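Local coordinates for protein leucyl-tRNA synthetase (Giardia intestinalis, PDB 3PZ6) that probably joins leucine to tRNA(Leu) using ATP, this piece being the CP1 domain, thought to edit mischarged tRNA, at residues Gly104-Tyr110 and Leu141-Ile147; Asn60-Ile66 and Ser150-Thr156. The protein carries 2 engineered substitutions. All blocks are in the same frame, centred on the assembly; numbering follows the deposited sequence.

Contact 1: residues Gly104-Tyr110 and Leu141-Ile147. Engineered in segment 141-147: Ser145 (natural residue Cys).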
ATOM      1  N   GLY A 104      13.152  -6.634   6.183  1.00 28.54           N
ATOM      2  CA  GLY A 104      13.068  -5.379   6.919  1.00 29.30           C
ATOM      3  C   GLY A 104      12.661  -5.519   8.377  1.00 35.32           C
ATOM      4  O   GLY A 104      11.895  -6.420   8.753  1.00 32.33           O
ATOM      5  N   ARG A 105      13.194  -4.622   9.201  1.00 38.79           N
ATOM      6  CA  ARG A 105      12.768  -4.503  10.585  1.00 37.63           C
ATOM      7  C   ARG A 105      11.923  -3.244  10.737  1.00 36.90           C
ATOM      8  O   ARG A 105      12.418  -2.129  10.591  1.00 43.19           O
ATOM      9  CB  ARG A 105      13.975  -4.457  11.517  1.00 43.36           C
ATOM     10  CG  ARG A 105      13.644  -4.806  12.959  1.00 53.46           C
ATOM     11  CD  ARG A 105      14.901  -4.984  13.799  1.00 56.65           C
ATOM     12  NE  ARG A 105      15.543  -3.713  14.137  1.00 56.36           N
ATOM     13  CZ  ARG A 105      16.406  -3.552  15.140  1.00 59.99           C
ATOM     14  NH1 ARG A 105      16.730  -4.576  15.924  1.00 57.04           N
ATOM     15  NH2 ARG A 105      16.942  -2.360  15.367  1.00 63.33           N
ATOM     16  N   TYR A 106      10.640  -3.435  11.014  1.00 34.14           N
ATOM     17  CA  TYR A 106       9.720  -2.333  11.216  1.00 32.48           C
ATOM     18  C   TYR A 106       9.377  -2.249  12.697  1.00 35.79           C
ATOM     19  O   TYR A 106       9.719  -3.141  13.476  1.00 37.60           O
ATOM     20  CB  TYR A 106       8.461  -2.532  10.360  1.00 29.21           C
ATOM     21  CG  TYR A 106       8.750  -2.623   8.877  1.00 31.46           C
ATOM     22  CD1 TYR A 106       8.784  -1.476   8.082  1.00 28.97           C
ATOM     23  CD2 TYR A 106       9.009  -3.854   8.269  1.00 30.12           C
ATOM     24  CE1 TYR A 106       9.060  -1.551   6.725  1.00 30.35           C
ATOM     25  CE2 TYR A 106       9.283  -3.940   6.913  1.00 28.59           C
ATOM     26  CZ  TYR A 106       9.310  -2.785   6.146  1.00 31.64           C
ATOM     27  OH  TYR A 106       9.588  -2.864   4.800  1.00 27.09           O
ATOM     28  N   GLY A 107       8.716  -1.170  13.091  1.00 34.15           N
ATOM     29  CA  GLY A 107       8.298  -1.011  14.471  1.00 36.46           C
ATOM     30  C   GLY A 107       6.884  -0.490  14.549  1.00 36.44           C
ATOM     31  O   GLY A 107       6.430   0.217  13.652  1.00 39.08           O
ATOM     32  N   ALA A 108       6.191  -0.853  15.623  1.00 39.49           N
ATOM     33  CA  ALA A 108       4.854  -0.338  15.893  1.00 42.42           C
ATOM     34  C   ALA A 108       4.943   0.839  16.864  1.00 44.09           C
ATOM     35  O   ALA A 108       5.547   0.728  17.934  1.00 47.60           O
ATOM     36  CB  ALA A 108       3.960  -1.440  16.448  1.00 41.38           C
ATOM     37  N   TYR A 109       4.352   1.968  16.479  1.00 43.04           N
ATOM     38  CA  TYR A 109       4.405   3.189  17.280  1.00 47.21           C
ATOM     39  C   TYR A 109       3.016   3.793  17.454  1.00 49.09           C
ATOM     40  O   TYR A 109       2.095   3.471  16.700  1.00 43.59           O
ATOM     41  CB  TYR A 109       5.304   4.233  16.613  1.00 42.31           C
ATOM     42  CG  TYR A 109       6.699   3.766  16.277  1.00 47.44           C
ATOM     43  CD1 TYR A 109       7.758   3.973  17.163  1.00 49.36           C
ATOM     44  CD2 TYR A 109       6.967   3.144  15.061  1.00 43.70           C
ATOM     45  CE1 TYR A 109       9.053   3.554  16.847  1.00 48.63           C
ATOM     46  CE2 TYR A 109       8.250   2.723  14.737  1.00 43.58           C
ATOM     47  CZ  TYR A 109       9.287   2.928  15.632  1.00 46.87           C
ATOM     48  OH  TYR A 109      10.551   2.508  15.301  1.00 45.95           O
ATOM     49  N   TYR A 110       2.880   4.665  18.452  1.00 46.81           N
ATOM     50  CA  TYR A 110       1.714   5.525  18.584  1.00 47.83           C
ATOM     51  C   TYR A 110       1.999   6.863  17.902  1.00 52.32           C
ATOM     52  O   TYR A 110       3.101   7.413  18.027  1.00 49.24           O
ATOM     53  CB  TYR A 110       1.384   5.773  20.059  1.00 49.08           C
ATOM     54  CG  TYR A 110       0.706   4.629  20.785  1.00 44.94           C
ATOM     55  CD1 TYR A 110      -0.607   4.266  20.491  1.00 43.02           C
ATOM     56  CD2 TYR A 110       1.364   3.937  21.796  1.00 47.16           C
ATOM     57  CE1 TYR A 110      -1.233   3.223  21.165  1.00 40.74           C
ATOM     58  CE2 TYR A 110       0.743   2.894  22.476  1.00 39.32           C
ATOM     59  CZ  TYR A 110      -0.549   2.543  22.153  1.00 41.16           C
ATOM     60  OH  TYR A 110      -1.160   1.511  22.826  1.00 50.13           O
ATOM     61  N   LEU A 141      10.394   8.661  20.618  1.00 74.61           N
ATOM     62  CA  LEU A 141       9.435   7.732  20.019  1.00 63.25           C
ATOM     63  C   LEU A 141       8.442   7.202  21.051  1.00 60.49           C
ATOM     64  O   LEU A 141       8.748   7.146  22.245  1.00 64.44           O
ATOM     65  CB  LEU A 141      10.164   6.546  19.368  1.00 52.61           C
ATOM     66  CG  LEU A 141      11.120   6.705  18.174  1.00 57.27           C
ATOM     67  CD1 LEU A 141      10.602   7.716  17.148  1.00 55.71           C
ATOM     68  CD2 LEU A 141      12.546   7.050  18.610  1.00 70.05           C
ATOM     69  N   ASP A 142       7.254   6.819  20.583  1.00 58.06           N
ATOM     70  CA  ASP A 142       6.304   6.078  21.413  1.00 54.25           C
ATOM     71  C   ASP A 142       6.254   4.621  20.954  1.00 53.83           C
ATOM     72  O   ASP A 142       5.229   4.143  20.458  1.00 52.56           O
ATOM     73  CB  ASP A 142       4.911   6.718  21.390  1.00 53.36           C
ATOM     74  CG  ASP A 142       4.030   6.253  22.547  1.00 56.60           C
ATOM     75  OD1 ASP A 142       4.298   5.178  23.130  1.00 56.32           O
ATOM     76  OD2 ASP A 142       3.058   6.968  22.876  1.00 58.61           O
ATOM     77  N   PHE A 143       7.383   3.936  21.139  1.00 56.26           N
ATOM     78  CA  PHE A 143       7.600   2.550  20.725  1.00 48.31           C
ATOM     79  C   PHE A 143       6.690   1.575  21.466  1.00 47.84           C
ATOM     80  O   PHE A 143       6.503   1.694  22.677  1.00 49.48           O
ATOM     81  CB  PHE A 143       9.067   2.191  20.973  1.00 44.36           C
ATOM     82  CG  PHE A 143       9.488   0.870  20.400  1.00 55.05           C
ATOM     83  CD1 PHE A 143      10.007   0.790  19.111  1.00 55.46           C
ATOM     84  CD2 PHE A 143       9.402  -0.295  21.162  1.00 58.86           C
ATOM     85  CE1 PHE A 143      10.418  -0.433  18.582  1.00 52.59           C
ATOM     86  CE2 PHE A 143       9.808  -1.526  20.638  1.00 58.29           C
ATOM     87  CZ  PHE A 143      10.316  -1.593  19.346  1.00 52.47           C
ATOM     88  N   ILE A 144       6.131   0.614  20.731  1.00 48.85           N
ATOM     89  CA  ILE A 144       5.271  -0.416  21.312  1.00 46.57           C
ATOM     90  C   ILE A 144       5.941  -1.783  21.234  1.00 48.87           C
ATOM     91  O   ILE A 144       6.235  -2.396  22.259  1.00 55.72           O
ATOM     92  CB  ILE A 144       3.889  -0.473  20.619  1.00 46.43           C
ATOM     93  CG1 ILE A 144       3.213   0.897  20.663  1.00 46.39           C
ATOM     94  CG2 ILE A 144       3.000  -1.540  21.265  1.00 47.64           C
ATOM     95  CD1 ILE A 144       2.156   1.085  19.602  1.00 52.21           C
ATOM     96  N   SER A 145       6.161  -2.255  20.012  1.00 48.28           N
ATOM     97  CA  SER A 145       6.866  -3.510  19.762  1.00 48.09           C
ATOM     98  C   SER A 145       7.413  -3.534  18.340  1.00 51.11           C
ATOM     99  O   SER A 145       7.028  -2.716  17.493  1.00 50.33           O
ATOM    100  CB  SER A 145       5.977  -4.735  20.029  1.00 49.76           C
ATOM    101  OG  SER A 145       4.752  -4.685  19.312  1.00 56.47           O
ATOM    102  N   GLU A 146       8.326  -4.467  18.099  1.00 46.15           N
ATOM    103  CA  GLU A 146       9.009  -4.589  16.824  1.00 45.66           C
ATOM    104  C   GLU A 146       8.198  -5.494  15.909  1.00 41.46           C
ATOM    105  O   GLU A 146       7.626  -6.487  16.365  1.00 45.04           O
ATOM    106  CB  GLU A 146      10.398  -5.176  17.062  1.00 52.20           C
ATOM    107  CG  GLU A 146      11.389  -4.970  15.949  1.00 51.24           C
ATOM    108  CD  GLU A 146      12.742  -5.555  16.292  1.00 63.32           C
ATOM    109  OE1 GLU A 146      13.479  -4.933  17.087  1.00 61.66           O
ATOM    110  OE2 GLU A 146      13.078  -6.637  15.756  1.00 74.55           O
ATOM    111  N   ILE A 147       8.129  -5.135  14.629  1.00 36.02           N
ATOM    112  CA  ILE A 147       7.440  -5.950  13.630  1.00 37.77           C
ATOM    113  C   ILE A 147       8.406  -6.255  12.487  1.00 36.17           C
ATOM    114  O   ILE A 147       8.941  -5.338  11.870  1.00 36.10           O
ATOM    115  CB  ILE A 147       6.176  -5.233  13.060  1.00 36.66           C
ATOM    116  CG1 ILE A 147       5.207  -4.803  14.173  1.00 35.00           C
ATOM    117  CG2 ILE A 147       5.466  -6.110  12.033  1.00 30.55           C
ATOM    118  CD1 ILE A 147       4.442  -5.945  14.849  1.00 39.85           C
TER
HETATM  119  O   HOH W   1      16.476  -7.461  15.849  1.00 53.42           O
HETATM  120  O   HOH W   2       5.949   7.663  17.860  1.00 40.73           O
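Tyr106 N gives the shortest hydrogen bond between the two segments, 2.7 Å to Ile147 O, and Ile147 N answers it at Tyr106 O, making an antiparallel hydrogen-bonded pair. Two residues on, Ala108 N lies 2.8 Å from Ser145 O, but the return bond to Ala108 O comes from Ile144 N. Ile144 leaves extended angles (psi -64°), and the register jumps from Gly107 opposite Glu146 to Tyr109 opposite Phe143: a classic beta bulge in the CP1 sheet, with Ile144 and Ser145, an engineered residue in place of Cys, both facing Ala108. Small Ala108 fits there, beside Leu70 of helix 61-71.

The bulge turns Ile144 toward Tyr110, where its CD1 sits over one ring face, 3.8 Å from the centroid, in a CH-pi contact. Asp142 OD1 meets the rim of the same ring at CD2. On the face that carries Tyr109 and Glu146, Phe143 directs its edge at the face of Tyr109 in an offset edge-to-face pair, planes 81° apart. Tyr109 offers a broad ring to Phe143 and Leu141, and Ala124 of helix 121-128 packs on it as well. At the far end the Arg105 chain, extended as far as CD, turns about its CG-CD bond (chi3 75°), bringing Glu146 OE1 over its guanidinium face, 3.5 Å from Arg105 NH1. No N-H points at that oxygen; a water 2.9 Å from Arg105 NH1 takes the in-plane position instead. The exposed ion pair is therefore held by charge, with a water that reaches Glu146 OE2 weakly, whereas the backbone bonds fix how the strands are paired.

Contact 2: residues Asn60-Ile66 and Ser150-Thr156; sequences NPKNKAI and SDLLLAT
Helix 61-71 begins beside the place where helix 149-152 ends, and the two backbones come nearest at Lys62 and Ala155, with CA atoms 5.3 Å apart. Leu153 is the first residue to leave helical angles, and a type II turn from Leu152 to Ala155 swings the chain into strand 156-158; Leu154, at its third position, takes positive phi (58°).

The helix end presents Ser150 O, and the turn presents Leu153 O, to Lys62. Bent at chi2, chi3 and chi4, the lysine chain curls back so that Lys62 NZ reaches both, 2.8 Å from Ser150 O and 2.8 Å from Leu153 O. Ser150 O is met nearly head-on, Leu153 O with NZ tilted from the carbonyl plane. A long, flexible cation is apt here, since it can bind two carbonyls at once, and the carbonyls at the end of this one-turn helix would probably favour a positive charge. A water bridges Lys62 O and Asp151 O nearby.

In the CP1 domain this places the opening turn of helix 61-71 against the helix-to-strand connection that leads into the central mixed sheet. Asn63 makes the join to the strand: its amide offers both an acceptor and a donor, as a neighbouring strand's backbone would. Thr156 N bonds Asn63 OD1 at 3.1 Å on a lone pair in the carbonyl plane, while Asn63 ND2 donates to Thr156 O at 2.9 Å, and Ile19 O is a further acceptor for ND2. The hydroxyl of Thr156 is engaged more firmly by Tyr21 OH than by Asn63. One turn farther along, Ile66 supplies the apolar share: Ile66 CD1 lies 4.1 Å from Leu152 CD2, with Leu18 of strand 10-18 packing on the same isoleucine.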
ATOM      1  N   ASN A  60      -7.424 -13.616   7.801  1.00 42.83           N
ATOM      2  CA  ASN A  60      -5.987 -13.623   7.549  1.00 35.04           C
ATOM      3  C   ASN A  60      -5.184 -13.820   8.830  1.00 37.58           C
ATOM      4  O   ASN A  60      -5.227 -12.974   9.725  1.00 38.36           O
ATOM      5  CB  ASN A  60      -5.549 -12.346   6.830  1.00 38.96           C
ATOM      6  CG  ASN A  60      -4.191 -12.487   6.165  1.00 37.10           C
ATOM      7  OD1 ASN A  60      -4.087 -12.479   4.941  1.00 37.69           O
ATOM      8  ND2 ASN A  60      -3.149 -12.619   6.965  1.00 32.91           N
ATOM      9  N   PRO A  61      -4.436 -14.937   8.909  1.00 36.40           N
ATOM     10  CA  PRO A  61      -3.666 -15.332  10.087  1.00 28.93           C
ATOM     11  C   PRO A  61      -2.465 -14.440  10.392  1.00 34.49           C
ATOM     12  O   PRO A  61      -2.025 -14.385  11.539  1.00 42.75           O
ATOM     13  CB  PRO A  61      -3.192 -16.740   9.736  1.00 37.01           C
ATOM     14  CG  PRO A  61      -3.162 -16.763   8.245  1.00 40.30           C
ATOM     15  CD  PRO A  61      -4.325 -15.931   7.826  1.00 38.09           C
ATOM     16  N   LYS A  62      -1.928 -13.763   9.383  1.00 31.38           N
ATOM     17  CA  LYS A  62      -0.831 -12.829   9.609  1.00 30.36           C
ATOM     18  C   LYS A  62      -1.326 -11.591  10.354  1.00 33.45           C
ATOM     19  O   LYS A  62      -0.618 -11.052  11.203  1.00 30.27           O
ATOM     20  CB  LYS A  62      -0.150 -12.428   8.296  1.00 27.11           C
ATOM     21  CG  LYS A  62       0.320 -13.587   7.430  1.00 28.72           C
ATOM     22  CD  LYS A  62       1.273 -14.520   8.166  1.00 34.09           C
ATOM     23  CE  LYS A  62       2.645 -13.905   8.379  1.00 28.34           C
ATOM     24  NZ  LYS A  62       3.368 -13.782   7.089  1.00 35.12           N
ATOM     25  N   ASN A  63      -2.542 -11.154  10.031  1.00 30.32           N
ATOM     26  CA  ASN A  63      -3.181 -10.031  10.716  1.00 33.82           C
ATOM     27  C   ASN A  63      -3.423 -10.342  12.192  1.00 34.30           C
ATOM     28  O   ASN A  63      -3.107  -9.526  13.060  1.00 34.46           O
ATOM     29  CB  ASN A  63      -4.499  -9.641  10.034  1.00 34.24           C
ATOM     30  CG  ASN A  63      -4.307  -9.143   8.607  1.00 35.81           C
ATOM     31  OD1 ASN A  63      -3.510  -9.688   7.845  1.00 38.67           O
ATOM     32  ND2 ASN A  63      -5.056  -8.115   8.236  1.00 35.68           N
ATOM     33  N   LYS A  64      -3.962 -11.533  12.460  1.00 30.01           N
ATOM     34  CA  LYS A  64      -4.227 -11.995  13.819  1.00 35.91           C
ATOM     35  C   LYS A  64      -2.957 -12.041  14.675  1.00 40.90           C
ATOM     36  O   LYS A  64      -2.963 -11.589  15.823  1.00 45.01           O
ATOM     37  CB  LYS A  64      -4.921 -13.362  13.802  1.00 30.69           C
ATOM     38  N   ALA A  65      -1.871 -12.565  14.111  1.00 31.96           N
ATOM     39  CA  ALA A  65      -0.607 -12.673  14.840  1.00 38.10           C
ATOM     40  C   ALA A  65      -0.023 -11.312  15.208  1.00 40.15           C
ATOM     41  O   ALA A  65       0.538 -11.154  16.293  1.00 41.45           O
ATOM     42  CB  ALA A  65       0.406 -13.499  14.057  1.00 38.02           C
ATOM     43  N   ILE A  66      -0.157 -10.337  14.306  1.00 35.01           N
ATOM     44  CA  ILE A  66       0.262  -8.967  14.595  1.00 34.86           C
ATOM     45  C   ILE A  66      -0.561  -8.396  15.755  1.00 42.95           C
ATOM     46  O   ILE A  66      -0.003  -7.800  16.673  1.00 43.04           O
ATOM     47  CB  ILE A  66       0.175  -8.050  13.351  1.00 31.85           C
ATOM     48  CG1 ILE A  66       1.180  -8.500  12.283  1.00 35.77           C
ATOM     49  CG2 ILE A  66       0.439  -6.599  13.731  1.00 35.50           C
ATOM     50  CD1 ILE A  66       0.903  -7.962  10.878  1.00 29.38           C
ATOM     51  N   SER A 150       8.602 -10.334   7.656  1.00 28.51           N
ATOM     52  CA  SER A 150       8.002 -11.663   7.726  1.00 28.70           C
ATOM     53  C   SER A 150       6.588 -11.670   8.306  1.00 29.76           C
ATOM     54  O   SER A 150       5.704 -12.342   7.776  1.00 29.33           O
ATOM     55  CB  SER A 150       8.889 -12.591   8.555  1.00 29.57           C
ATOM     56  OG  SER A 150       9.814 -13.254   7.724  1.00 39.51           O
ATOM     57  N   ASP A 151       6.395 -10.935   9.401  1.00 25.14           N
ATOM     58  CA  ASP A 151       5.099 -10.835  10.053  1.00 30.21           C
ATOM     59  C   ASP A 151       4.089 -10.100   9.163  1.00 30.18           C
ATOM     60  O   ASP A 151       2.920 -10.495   9.080  1.00 26.54           O
ATOM     61  CB  ASP A 151       5.231 -10.115  11.400  1.00 32.62           C
ATOM     62  CG  ASP A 151       6.106 -10.866  12.388  1.00 39.21           C
ATOM     63  OD1 ASP A 151       6.139 -12.120  12.345  1.00 37.40           O
ATOM     64  OD2 ASP A 151       6.760 -10.196  13.219  1.00 41.19           O
ATOM     65  N   LEU A 152       4.564  -9.050   8.492  1.00 26.18           N
ATOM     66  CA  LEU A 152       3.738  -8.227   7.605  1.00 30.47           C
ATOM     67  C   LEU A 152       3.357  -8.924   6.304  1.00 28.14           C
ATOM     68  O   LEU A 152       2.265  -8.712   5.772  1.00 28.20           O
ATOM     69  CB  LEU A 152       4.447  -6.912   7.276  1.00 22.15           C
ATOM     70  CG  LEU A 152       4.633  -5.930   8.424  1.00 20.16           C
ATOM     71  CD1 LEU A 152       5.575  -4.845   7.988  1.00 24.19           C
ATOM     72  CD2 LEU A 152       3.298  -5.348   8.861  1.00 28.18           C
ATOM     73  N   LEU A 153       4.259  -9.758   5.799  1.00 27.47           N
ATOM     74  CA  LEU A 153       4.080 -10.368   4.487  1.00 30.04           C
ATOM     75  C   LEU A 153       2.758 -11.134   4.407  1.00 24.82           C
ATOM     76  O   LEU A 153       2.357 -11.803   5.359  1.00 27.25           O
ATOM     77  CB  LEU A 153       5.271 -11.269   4.159  1.00 28.52           C
ATOM     78  CG  LEU A 153       5.805 -11.234   2.726  1.00 35.36           C
ATOM     79  CD1 LEU A 153       6.346  -9.846   2.357  1.00 26.34           C
ATOM     80  CD2 LEU A 153       6.885 -12.295   2.522  1.00 30.63           C
ATOM     81  N   LEU A 154       2.077 -10.995   3.274  1.00 24.98           N
ATOM     82  CA  LEU A 154       0.776 -11.634   3.025  1.00 25.75           C
ATOM     83  C   LEU A 154      -0.330 -11.267   4.042  1.00 27.43           C
ATOM     84  O   LEU A 154      -1.264 -12.034   4.256  1.00 22.98           O
ATOM     85  CB  LEU A 154       0.925 -13.154   2.867  1.00 23.40           C
ATOM     86  CG  LEU A 154       2.100 -13.641   2.014  1.00 22.61           C
ATOM     87  CD1 LEU A 154       2.184 -15.151   2.052  1.00 22.31           C
ATOM     88  CD2 LEU A 154       2.025 -13.131   0.570  1.00 21.15           C
ATOM     89  N   ALA A 155      -0.212 -10.091   4.653  1.00 24.65           N
ATOM     90  CA  ALA A 155      -1.298  -9.518   5.439  1.00 25.51           C
ATOM     91  C   ALA A 155      -2.262  -8.796   4.504  1.00 27.19           C
ATOM     92  O   ALA A 155      -1.934  -8.551   3.338  1.00 23.85           O
ATOM     93  CB  ALA A 155      -0.753  -8.553   6.469  1.00 25.53           C
ATOM     94  N   THR A 156      -3.450  -8.468   5.006  1.00 25.39           N
ATOM     95  CA  THR A 156      -4.423  -7.733   4.208  1.00 27.53           C
ATOM     96  C   THR A 156      -4.690  -6.370   4.808  1.00 25.33           C
ATOM     97  O   THR A 156      -4.824  -6.228   6.024  1.00 25.04           O
ATOM     98  CB  THR A 156      -5.772  -8.466   4.059  1.00 25.22           C
ATOM     99  OG1 THR A 156      -6.341  -8.661   5.348  1.00 36.32           O
ATOM    100  CG2 THR A 156      -5.601  -9.795   3.403  1.00 26.72           C
TER
HETATM  101  O   HOH W   3       1.937 -12.122  11.207  1.00 33.20           O

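Contact 1 is the more peripheral of the two, a strand pair with solvent-exposed residues such as Arg105 and Glu146 at one end, whereas contact 2 is largely buried and lies nearer the centre of the chain. They share one continuous run, because strand 143-148 leads directly into helix 149-152, and contact 1 is nested within the loop that contact 2 closes. Helix 61-71 serves both: its first turns meet 150-156, and Leu70 farther along packs on Ala108. Where they touch, the chemistry is apolar, with Leu152 CD1 3.6 Å from Tyr106 CD2. Contact 1 relies on repeated backbone bonds and aromatic rings, contact 2 on side-chain donors and acceptors that grip backbone groups.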